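Local coordinates for hydrogenase expression/formation protein HypE (Desulfovibrio vulgaris subsp. vulgaris, PDB 2Z1U) that binds ATP and magnesium and probably acts in hydrogenase maturation, where HypE proteins help make the cyanide ligands of the nickel-iron centre, at residues A[45-48]-A[49-53]; A[73-76]-A[77-81]; A[80-84]-A[85-89]; A[151-154]-A[155-158]. One frame throughout, in Å; residues are numbered along the deposited sequence.

Four local contacts of one chain illustrate how local chemistry follows position in a fold. Contacts 2 and 3 are buried and share helix 70-83, along with N80 and D81: contact 2 is regular helix with a magnesium ligand at its end, contact 3 a hydrogen-bonded turn with apolar packing that leads into strand 87-99. Contacts 1 and 4 lie further out. Contact 1 bends between two strands at the subunit interface, with leucines inside and a single weak backbone bond, whereas contact 4 is a surface loop shaped by prolines. A52 packs on A87 to join contacts 1 and 3, while backbone pairing ties contact 4 to both, through I151 to P50 and L152 to G86.

Contact 1 of 4, residues A[45-48]-A[49-53]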
loop_
_atom_site.group_PDB
_atom_site.type_symbol
_atom_site.label_atom_id
_atom_site.label_comp_id
_atom_site.label_asym_id
_atom_site.label_seq_id
_atom_site.Cartn_x
_atom_site.Cartn_y
_atom_site.Cartn_z
ATOM N N LEU A 45 -8.540 -12.111 7.203
ATOM C CA LEU A 45 -7.311 -12.878 7.273
ATOM C C LEU A 45 -7.216 -13.665 8.589
ATOM O O LEU A 45 -7.446 -13.119 9.669
ATOM C CB LEU A 45 -6.122 -11.917 7.150
ATOM C CG LEU A 45 -5.454 -11.584 5.810
ATOM C CD1 LEU A 45 -6.340 -11.645 4.575
ATOM C CD2 LEU A 45 -4.715 -10.277 5.896
ATOM N N ASP A 46 -6.879 -14.947 8.501
ATOM C CA ASP A 46 -6.611 -15.735 9.705
ATOM C C ASP A 46 -5.128 -15.946 9.874
ATOM O O ASP A 46 -4.563 -16.822 9.229
ATOM C CB ASP A 46 -7.303 -17.096 9.631
ATOM C CG ASP A 46 -8.778 -16.990 9.754
ATOM O OD1 ASP A 46 -9.249 -16.382 10.746
ATOM O OD2 ASP A 46 -9.467 -17.519 8.859
ATOM N N LEU A 47 -4.499 -15.166 10.752
ATOM C CA LEU A 47 -3.037 -15.219 10.900
ATOM C C LEU A 47 -2.491 -15.444 12.324
ATOM O O LEU A 47 -3.077 -14.990 13.311
ATOM C CB LEU A 47 -2.396 -13.971 10.281
ATOM C CG LEU A 47 -2.380 -13.842 8.758
ATOM C CD1 LEU A 47 -2.012 -12.415 8.357
ATOM C CD2 LEU A 47 -1.407 -14.833 8.144
ATOM N N THR A 48 -1.349 -16.134 12.415
ATOM C CA THR A 48 -0.738 -16.440 13.716
ATOM C C THR A 48 0.239 -15.388 14.279
ATOM O O THR A 48 1.439 -15.370 13.936
ATOM C CB THR A 48 -0.104 -17.870 13.755
ATOM O OG1 THR A 48 -1.027 -18.815 13.192
ATOM C CG2 THR A 48 0.218 -18.298 15.206
ATOM N N GLY A 49 -0.258 -14.442 15.112
ATOM C CA GLY A 49 0.410 -13.850 16.256
ATOM C C GLY A 49 1.397 -12.771 15.856
ATOM O O GLY A 49 1.054 -11.598 15.589
ATOM N N PRO A 50 2.739 -13.036 16.083
ATOM C CA PRO A 50 3.766 -12.066 15.709
ATOM C C PRO A 50 3.853 -12.031 14.190
ATOM O O PRO A 50 4.116 -13.059 13.561
ATOM C CB PRO A 50 5.052 -12.632 16.330
ATOM C CG PRO A 50 4.617 -13.790 17.197
ATOM C CD PRO A 50 3.317 -14.268 16.640
ATOM N N LEU A 51 3.592 -10.862 13.614
ATOM C CA LEU A 51 3.515 -10.713 12.166
ATOM C C LEU A 51 4.539 -9.714 11.676
ATOM O O LEU A 51 5.000 -8.868 12.436
ATOM C CB LEU A 51 2.113 -10.262 11.738
ATOM C CG LEU A 51 0.926 -11.091 12.238
ATOM C CD1 LEU A 51 -0.342 -10.398 11.864
ATOM C CD2 LEU A 51 0.948 -12.509 11.688
ATOM N N ALA A 52 4.893 -9.824 10.402
ATOM C CA ALA A 52 5.752 -8.853 9.750
ATOM C C ALA A 52 4.962 -8.157 8.623
ATOM O O ALA A 52 4.288 -8.823 7.840
ATOM C CB ALA A 52 6.987 -9.523 9.220
ATOM N N MET A 53 5.042 -6.826 8.571
ATOM C CA MET A 53 4.324 -6.028 7.577
ATOM C C MET A 53 5.254 -5.033 6.865
ATOM O O MET A 53 6.017 -4.299 7.513
ATOM C CB MET A 53 3.153 -5.282 8.239
ATOM C CG MET A 53 2.381 -4.321 7.318
ATOM S SD MET A 53 1.147 -3.321 8.216
ATOM C CE MET A 53 0.038 -2.847 6.894
#
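Between L47 and L51 the backbone bends at T48 and G49, the glycine adopting a positive phi of 80°, and the chain thereby passes from strand 43-46 into strand 50-58. A weak bond from G49 N to L47 O, 3.4 Å long and strongly bent at 132°, spans T48, whose backbone angles come close to those of an inverse gamma turn. Inside the bend L51 does most of the touching. Its CG stands beside the backbone N (chi1 -53°), which brings CD2 back over the turn, 3.9 Å from L47 CB and 3.7 Å from T48 O. L47 meets it with CB alone; its side chain also packs on R90 and Y91 of strand 87-99 and on I148 and E150 of strand 141-151. P50 approaches the same carbonyl with its ring, CD lying 3.5 Å from T48 O, and as a proline it has no N-H to offer that oxygen. T48 faces outward, and its backbone N is held by the carboxylate of E150. Beyond the bend, P50 and A52 pair by backbone bonds with I151 and G149. On the other side L45, D46, P50, L51 and M53 pair antiparallel with a strand of the second subunit, where L51 packs on L51 of that subunit and L45 on its M53. The sheet thus runs on from one chain into the other, consistent with the intersubunit beta barrel that PurM-like proteins build from their N-terminal domains.

Contact 2 of 4, residues A[73-76]-A[77-81]. With MG (magnesium ion), chain C; ATP (adenosine-5'-triphosphate), chain D.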
loop_
_atom_site.group_PDB
_atom_site.type_symbol
_atom_site.label_atom_id
_atom_site.label_comp_id
_atom_site.label_asym_id
_atom_site.label_seq_id
_atom_site.Cartn_x
_atom_site.Cartn_y
_atom_site.Cartn_z
ATOM N N LEU A 73 8.221 -7.156 -10.108
ATOM C CA LEU A 73 8.835 -6.362 -9.025
ATOM C C LEU A 73 7.873 -6.138 -7.848
ATOM O O LEU A 73 8.248 -6.313 -6.672
ATOM C CB LEU A 73 9.313 -5.006 -9.575
ATOM C CG LEU A 73 10.800 -4.724 -9.838
ATOM C CD1 LEU A 73 11.622 -5.952 -10.236
ATOM C CD2 LEU A 73 11.024 -3.514 -10.792
ATOM N N ALA A 74 6.632 -5.767 -8.174
ATOM C CA ALA A 74 5.619 -5.474 -7.166
ATOM C C ALA A 74 5.364 -6.665 -6.209
ATOM O O ALA A 74 5.261 -6.482 -4.987
ATOM C CB ALA A 74 4.338 -5.019 -7.834
ATOM N N VAL A 75 5.287 -7.876 -6.760
ATOM C CA VAL A 75 5.148 -9.079 -5.922
ATOM C C VAL A 75 6.467 -9.507 -5.229
ATOM O O VAL A 75 6.515 -9.599 -3.993
ATOM C CB VAL A 75 4.481 -10.238 -6.703
ATOM C CG1 VAL A 75 4.481 -11.521 -5.895
ATOM C CG2 VAL A 75 3.036 -9.842 -7.065
ATOM N N HIS A 76 7.516 -9.779 -6.014
ATOM C CA HIS A 76 8.795 -10.263 -5.460
ATOM C C HIS A 76 9.390 -9.343 -4.391
ATOM O O HIS A 76 9.820 -9.805 -3.326
ATOM C CB HIS A 76 9.848 -10.485 -6.573
ATOM C CG HIS A 76 9.459 -11.529 -7.576
ATOM N ND1 HIS A 76 9.932 -11.535 -8.872
ATOM C CD2 HIS A 76 8.624 -12.591 -7.479
ATOM C CE1 HIS A 76 9.410 -12.559 -9.525
ATOM N NE2 HIS A 76 8.607 -13.208 -8.702
ATOM N N GLY A 77 9.398 -8.048 -4.668
ATOM C CA GLY A 77 10.058 -7.076 -3.760
ATOM C C GLY A 77 9.383 -7.075 -2.390
ATOM O O GLY A 77 10.051 -6.980 -1.346
ATOM N N THR A 78 8.059 -7.190 -2.388
ATOM C CA THR A 78 7.282 -7.102 -1.153
ATOM C C THR A 78 7.280 -8.456 -0.399
ATOM O O THR A 78 7.415 -8.494 0.837
ATOM C CB THR A 78 5.878 -6.534 -1.432
ATOM O OG1 THR A 78 6.017 -5.135 -1.730
ATOM C CG2 THR A 78 4.967 -6.682 -0.235
ATOM N N VAL A 79 7.160 -9.547 -1.153
ATOM C CA VAL A 79 7.414 -10.896 -0.630
ATOM C C VAL A 79 8.812 -10.909 0.042
ATOM O O VAL A 79 8.958 -11.366 1.188
ATOM C CB VAL A 79 7.310 -11.979 -1.752
ATOM C CG1 VAL A 79 7.961 -13.318 -1.325
ATOM C CG2 VAL A 79 5.854 -12.219 -2.167
ATOM N N ASN A 80 9.827 -10.373 -0.653
ATOM C CA ASN A 80 11.181 -10.319 -0.103
ATOM C C ASN A 80 11.303 -9.480 1.173
ATOM O O ASN A 80 11.908 -9.937 2.144
ATOM C CB ASN A 80 12.223 -9.869 -1.167
ATOM C CG ASN A 80 12.364 -10.886 -2.290
ATOM O OD1 ASN A 80 11.825 -11.995 -2.205
ATOM N ND2 ASN A 80 13.013 -10.497 -3.372
ATOM N N ASP A 81 10.746 -8.269 1.178
ATOM C CA ASP A 81 10.850 -7.406 2.354
ATOM C C ASP A 81 10.243 -8.042 3.619
ATOM O O ASP A 81 10.830 -7.982 4.695
ATOM C CB ASP A 81 10.231 -6.020 2.084
ATOM C CG ASP A 81 11.291 -4.936 1.917
ATOM O OD1 ASP A 81 10.966 -3.757 1.647
ATOM O OD2 ASP A 81 12.473 -5.262 2.102
HETATM MG MG MG C . 14.362 -4.204 1.690
HETATM P PG ATP D . 13.554 -0.004 -1.205
HETATM O O1G ATP D . 12.266 0.836 -1.111
HETATM O O2G ATP D . 14.716 0.810 -1.684
HETATM O O3G ATP D . 13.390 -1.328 -1.938
HETATM P PB ATP D . 13.245 -0.998 1.515
HETATM O O1B ATP D . 11.758 -0.966 1.105
HETATM O O2B ATP D . 13.792 -2.275 2.076
HETATM O O3B ATP D . 14.068 -0.426 0.264
HETATM P PA ATP D . 13.100 1.672 2.497
HETATM O O1A ATP D . 14.393 2.365 2.077
HETATM O O2A ATP D . 11.962 1.946 1.553
HETATM O O3A ATP D . 13.417 0.078 2.699
HETATM O "O5'" ATP D . 12.712 2.001 3.984
HETATM C "C5'" ATP D . 13.694 2.138 5.021
HETATM C "C4'" ATP D . 12.940 2.282 6.325
HETATM O "O4'" ATP D . 12.273 3.559 6.280
HETATM C "C3'" ATP D . 11.859 1.228 6.500
HETATM O "O3'" ATP D . 11.816 0.858 7.892
HETATM C "C2'" ATP D . 10.553 1.940 6.130
HETATM O "O2'" ATP D . 9.472 1.421 6.907
HETATM C "C1'" ATP D . 10.853 3.410 6.485
HETATM N N9 ATP D . 10.162 4.387 5.602
HETATM C C8 ATP D . 10.475 4.714 4.340
HETATM N N7 ATP D . 9.626 5.657 3.870
HETATM C C5 ATP D . 8.741 5.890 4.857
HETATM C C6 ATP D . 7.558 6.767 5.034
HETATM N N6 ATP D . 7.155 7.555 4.014
HETATM N N1 ATP D . 6.930 6.728 6.205
HETATM C C2 ATP D . 7.296 5.942 7.236
HETATM N N3 ATP D . 8.376 5.131 7.136
HETATM C C4 ATP D . 9.103 5.082 5.990
HETATM O O HOH W 1 16.378 -2.755 1.360
#
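The carboxamide of N80 presents one flat face to the backbone oxygen of H76, which sits squarely above the amide carbon. The distance from N80 CG to H76 O is 3.0 Å. Neither end of the amide spends its hydrogen-bonding capacity there, because OD1 accepts from L201 N and ND2 donates to A199 O, and this pair fixes the rotation of the group. The H76 side chain packs near A117 and S200, and its ND1 is hydrogen-bonded to S198 OG. The third flat group, the carboxylate of D81, binds magnesium through OD2 at 2.2 Å. ATP O2B, a water, D220 of the same chain and D41 of the second subunit complete this site. D81 OD1 lies 3.0 Å from ATP O1B and close to D56, a crowding of negative charge that the nearby magnesium ions probably offset. All of this hangs on helix 70-83, where the ordinary i to i+4 pattern prevails: V79 N reaches V75 O at 2.9 Å in an almost straight bond (168°), and G77 N and N80 N bind L73 O and H76 O. On the face turned to helix 104-121, the two valines run alongside each other, with V75 CG1 4.0 Å from V79 CG2. Towards the sheet, T78 OG1 is hydrogen-bonded to T145 OG1 and Y58 OH, which grip it next to D56.

Contact 3 of 4, residues A[80-84]-A[85-89]; sequences NDVSM and LGARP. With MG (magnesium ion), chain C; ATP (adenosine-5'-triphosphate), chain D.
V82 and P89 pass one another with their side chains running opposite ways, V82 CG1 resting 3.8 Å from P89 CG. The same methyl group also meets A87 CB, at 4.1 Å, because chi1 of V82 (170°) sets CG1 opposite its own backbone N and beside the carbonyl carbon. S83 adds a polar neighbour to the proline ring: its OG lies 3.4 Å from P89 CG, but as a hydroxyl it is engaged with V79 O, one turn back in the helix. These contacts are brought together by the way the helix ends. M84 N still bonds to N80 O; then L85 N turns to V82 O at 3.3 Å, and G86 N to S83 O at 2.8 Å, closing a type I beta turn from S83 to G86. In both of these turn bonds the donor stands about 50° out of the carbonyl plane. G86 follows with a positive phi (66°), and the chain leaves the turn as a strand. The M84 side chain, bent at chi2 and chi3, packs on D220, L274 and D41 of the second subunit, so this turn borders the metal site. The whole forms the short connection from helix 70-83 to strand 87-99, with A52 and S54 of strand 50-58 and I151 of strand 141-151 along one flank, and N202 and V205 of helix 202-212 at the serine and proline.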
loop_
_atom_site.group_PDB
_atom_site.type_symbol
_atom_site.label_atom_id
_atom_site.label_comp_id
_atom_site.label_asym_id
_atom_site.label_seq_id
_atom_site.Cartn_x
_atom_site.Cartn_y
_atom_site.Cartn_z
ATOM N N ASN A 80 9.827 -10.373 -0.653
ATOM C CA ASN A 80 11.181 -10.319 -0.103
ATOM C C ASN A 80 11.303 -9.480 1.173
ATOM O O ASN A 80 11.908 -9.937 2.144
ATOM C CB ASN A 80 12.223 -9.869 -1.167
ATOM C CG ASN A 80 12.364 -10.886 -2.290
ATOM O OD1 ASN A 80 11.825 -11.995 -2.205
ATOM N ND2 ASN A 80 13.013 -10.497 -3.372
ATOM N N ASP A 81 10.746 -8.269 1.178
ATOM C CA ASP A 81 10.850 -7.406 2.354
ATOM C C ASP A 81 10.243 -8.042 3.619
ATOM O O ASP A 81 10.830 -7.982 4.695
ATOM C CB ASP A 81 10.231 -6.020 2.084
ATOM C CG ASP A 81 11.291 -4.936 1.917
ATOM O OD1 ASP A 81 10.966 -3.757 1.647
ATOM O OD2 ASP A 81 12.473 -5.262 2.102
ATOM N N VAL A 82 9.053 -8.616 3.482
ATOM C CA VAL A 82 8.442 -9.371 4.584
ATOM C C VAL A 82 9.377 -10.493 5.070
ATOM O O VAL A 82 9.560 -10.672 6.282
ATOM C CB VAL A 82 7.068 -9.933 4.191
ATOM C CG1 VAL A 82 6.554 -10.924 5.265
ATOM C CG2 VAL A 82 6.053 -8.783 3.970
ATOM N N SER A 83 9.970 -11.227 4.124
ATOM C CA SER A 83 10.934 -12.306 4.426
ATOM C C SER A 83 12.155 -11.858 5.224
ATOM O O SER A 83 12.686 -12.634 6.034
ATOM C CB SER A 83 11.397 -13.031 3.147
ATOM O OG SER A 83 10.298 -13.660 2.472
ATOM N N MET A 84 12.603 -10.619 4.997
ATOM C CA MET A 84 13.800 -10.094 5.693
ATOM C C MET A 84 13.665 -10.063 7.216
ATOM O O MET A 84 14.665 -10.066 7.917
ATOM C CB MET A 84 14.185 -8.702 5.167
ATOM C CG MET A 84 14.493 -8.615 3.670
ATOM S SD MET A 84 15.805 -9.718 3.077
ATOM C CE MET A 84 14.914 -11.236 2.677
ATOM N N LEU A 85 12.434 -10.021 7.725
ATOM C CA LEU A 85 12.205 -10.120 9.164
ATOM C C LEU A 85 12.038 -11.568 9.633
ATOM O O LEU A 85 11.483 -11.814 10.703
ATOM C CB LEU A 85 10.982 -9.297 9.569
ATOM C CG LEU A 85 11.186 -8.336 10.744
ATOM C CD1 LEU A 85 12.134 -7.193 10.345
ATOM C CD2 LEU A 85 9.845 -7.787 11.236
ATOM N N GLY A 86 12.521 -12.526 8.841
ATOM C CA GLY A 86 12.477 -13.931 9.238
ATOM C C GLY A 86 11.045 -14.412 9.325
ATOM O O GLY A 86 10.705 -15.214 10.197
ATOM N N ALA A 87 10.207 -13.912 8.415
ATOM C CA ALA A 87 8.787 -14.234 8.387
ATOM C C ALA A 87 8.385 -14.975 7.117
ATOM O O ALA A 87 9.079 -14.916 6.102
ATOM C CB ALA A 87 7.950 -12.969 8.552
ATOM N N ARG A 88 7.264 -15.689 7.205
ATOM C CA ARG A 88 6.666 -16.377 6.078
ATOM C C ARG A 88 5.581 -15.446 5.507
ATOM O O ARG A 88 4.546 -15.265 6.133
ATOM C CB ARG A 88 6.048 -17.707 6.570
ATOM C CG ARG A 88 5.320 -18.512 5.523
ATOM C CD ARG A 88 4.662 -19.736 6.166
ATOM N NE ARG A 88 5.684 -20.667 6.642
ATOM C CZ ARG A 88 5.531 -21.490 7.672
ATOM N NH1 ARG A 88 4.387 -21.511 8.348
ATOM N NH2 ARG A 88 6.517 -22.310 8.017
ATOM N N PRO A 89 5.822 -14.838 4.323
ATOM C CA PRO A 89 4.783 -14.002 3.711
ATOM C C PRO A 89 3.583 -14.852 3.327
ATOM O O PRO A 89 3.756 -15.987 2.877
ATOM C CB PRO A 89 5.460 -13.441 2.449
ATOM C CG PRO A 89 6.933 -13.666 2.655
ATOM C CD PRO A 89 7.053 -14.883 3.502
HETATM MG MG MG C . 14.362 -4.204 1.690
HETATM P PG ATP D . 13.554 -0.004 -1.205
HETATM O O1G ATP D . 12.266 0.836 -1.111
HETATM O O2G ATP D . 14.716 0.810 -1.684
HETATM O O3G ATP D . 13.390 -1.328 -1.938
HETATM P PB ATP D . 13.245 -0.998 1.515
HETATM O O1B ATP D . 11.758 -0.966 1.105
HETATM O O2B ATP D . 13.792 -2.275 2.076
HETATM O O3B ATP D . 14.068 -0.426 0.264
HETATM P PA ATP D . 13.100 1.672 2.497
HETATM O O1A ATP D . 14.393 2.365 2.077
HETATM O O2A ATP D . 11.962 1.946 1.553
HETATM O O3A ATP D . 13.417 0.078 2.699
HETATM O "O5'" ATP D . 12.712 2.001 3.984
HETATM C "C5'" ATP D . 13.694 2.138 5.021
HETATM C "C4'" ATP D . 12.940 2.282 6.325
HETATM O "O4'" ATP D . 12.273 3.559 6.280
HETATM C "C3'" ATP D . 11.859 1.228 6.500
HETATM O "O3'" ATP D . 11.816 0.858 7.892
HETATM C "C2'" ATP D . 10.553 1.940 6.130
HETATM O "O2'" ATP D . 9.472 1.421 6.907
HETATM C "C1'" ATP D . 10.853 3.410 6.485
HETATM N N9 ATP D . 10.162 4.387 5.602
HETATM C C8 ATP D . 10.475 4.714 4.340
HETATM N N7 ATP D . 9.626 5.657 3.870
HETATM C C5 ATP D . 8.741 5.890 4.857
HETATM C C6 ATP D . 7.558 6.767 5.034
HETATM N N6 ATP D . 7.155 7.555 4.014
HETATM N N1 ATP D . 6.930 6.728 6.205
HETATM C C2 ATP D . 7.296 5.942 7.236
HETATM N N3 ATP D . 8.376 5.131 7.136
HETATM C C4 ATP D . 9.103 5.082 5.990
HETATM O O HOH W 1 16.378 -2.755 1.360
#

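Contact 4 of 4, residues A[151-154]-A[155-158]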
loop_
_atom_site.group_PDB
_atom_site.type_symbol
_atom_site.label_atom_id
_atom_site.label_comp_id
_atom_site.label_asym_id
_atom_site.label_seq_id
_atom_site.Cartn_x
_atom_site.Cartn_y
_atom_site.Cartn_z
ATOM N N ILE A 151 5.914 -14.293 11.553
ATOM C CA ILE A 151 7.312 -14.406 11.974
ATOM C C ILE A 151 7.608 -15.833 12.438
ATOM O O ILE A 151 6.807 -16.440 13.166
ATOM C CB ILE A 151 7.737 -13.317 12.991
ATOM C CG1 ILE A 151 7.777 -11.951 12.287
ATOM C CG2 ILE A 151 9.124 -13.624 13.576
ATOM C CD1 ILE A 151 7.734 -10.762 13.195
ATOM N N LEU A 152 8.738 -16.363 11.968
ATOM C CA LEU A 152 9.081 -17.778 12.140
ATOM C C LEU A 152 9.996 -18.065 13.325
ATOM O O LEU A 152 10.093 -19.206 13.763
ATOM C CB LEU A 152 9.715 -18.340 10.858
ATOM C CG LEU A 152 8.864 -18.332 9.582
ATOM C CD1 LEU A 152 9.746 -18.579 8.368
ATOM C CD2 LEU A 152 7.728 -19.353 9.656
ATOM N N VAL A 153 10.673 -17.037 13.837
ATOM C CA VAL A 153 11.684 -17.233 14.885
ATOM C C VAL A 153 11.745 -16.084 15.876
ATOM O O VAL A 153 11.411 -14.945 15.538
ATOM C CB VAL A 153 13.115 -17.425 14.306
ATOM C CG1 VAL A 153 13.298 -18.820 13.747
ATOM C CG2 VAL A 153 13.453 -16.352 13.265
ATOM N N ASP A 154 12.188 -16.400 17.095
ATOM C CA ASP A 154 12.486 -15.392 18.105
ATOM C C ASP A 154 13.807 -15.745 18.796
ATOM O O ASP A 154 13.936 -16.840 19.343
ATOM C CB ASP A 154 11.344 -15.278 19.123
ATOM C CG ASP A 154 11.360 -13.954 19.880
ATOM O OD1 ASP A 154 12.284 -13.726 20.682
ATOM O OD2 ASP A 154 10.437 -13.140 19.680
ATOM N N PRO A 155 14.799 -14.828 18.753
ATOM C CA PRO A 155 14.739 -13.530 18.066
ATOM C C PRO A 155 14.783 -13.646 16.536
ATOM O O PRO A 155 15.390 -14.577 15.994
ATOM C CB PRO A 155 15.986 -12.804 18.586
ATOM C CG PRO A 155 16.919 -13.879 18.970
ATOM C CD PRO A 155 16.089 -15.030 19.436
ATOM N N ALA A 156 14.138 -12.700 15.865
ATOM C CA ALA A 156 14.064 -12.658 14.405
ATOM C C ALA A 156 15.171 -11.755 13.842
ATOM O O ALA A 156 15.759 -10.968 14.598
ATOM C CB ALA A 156 12.693 -12.163 13.977
ATOM N N PRO A 157 15.488 -11.877 12.531
ATOM C CA PRO A 157 16.535 -11.009 11.988
ATOM C C PRO A 157 16.139 -9.530 12.032
ATOM O O PRO A 157 14.965 -9.196 11.951
ATOM C CB PRO A 157 16.712 -11.515 10.544
ATOM C CG PRO A 157 16.117 -12.902 10.547
ATOM C CD PRO A 157 14.966 -12.787 11.494
ATOM N N SER A 158 17.140 -8.664 12.195
ATOM C CA SER A 158 16.938 -7.235 12.375
ATOM C C SER A 158 18.233 -6.496 12.040
ATOM O O SER A 158 19.322 -6.990 12.329
ATOM C CB SER A 158 16.533 -6.951 13.821
ATOM O OG SER A 158 16.289 -5.569 14.015
#
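V153 stands beside the P155-A156 peptide, at the edge that carries P155 O, and its side chain can be followed outward atom by atom. CB begins 4.0 Å from P155 O. Of the two methyl groups, CG2 does the touching: chi1 of -77° puts CG1 beside the backbone N, which leaves CG2 between N and the carbonyl carbon, and from there it lies 3.8 Å from P155 O and 3.9 Å from A156 CA. Its outermost reach is to the ring of P157, where CD lies 4.3 Å from V153 CG2. Outside the loop V153 packs on V209 of helix 202-212. A156 answers with its methyl group, CB being bordered by V153 O at 3.4 Å and by I151 CG2 at 3.9 Å. At the bend the D154-P155 peptide is cis, which draws the two CA atoms to 2.9 Å. D154 CB points outward, and OD2 makes a long, weak ion pair with R44 of the second subunit; S158 OG is hydrogen-bonded to N40 of that subunit. The loop lies between strand 141-151 of one sheet and strand 167-170 of the other. Two of its residues are prolines without a backbone N-H, and its halves meet by apolar touch, which suggests that ring constraint and the cis bond contribute much of the shape, with backbone bonds to G86 and H216 holding its ends.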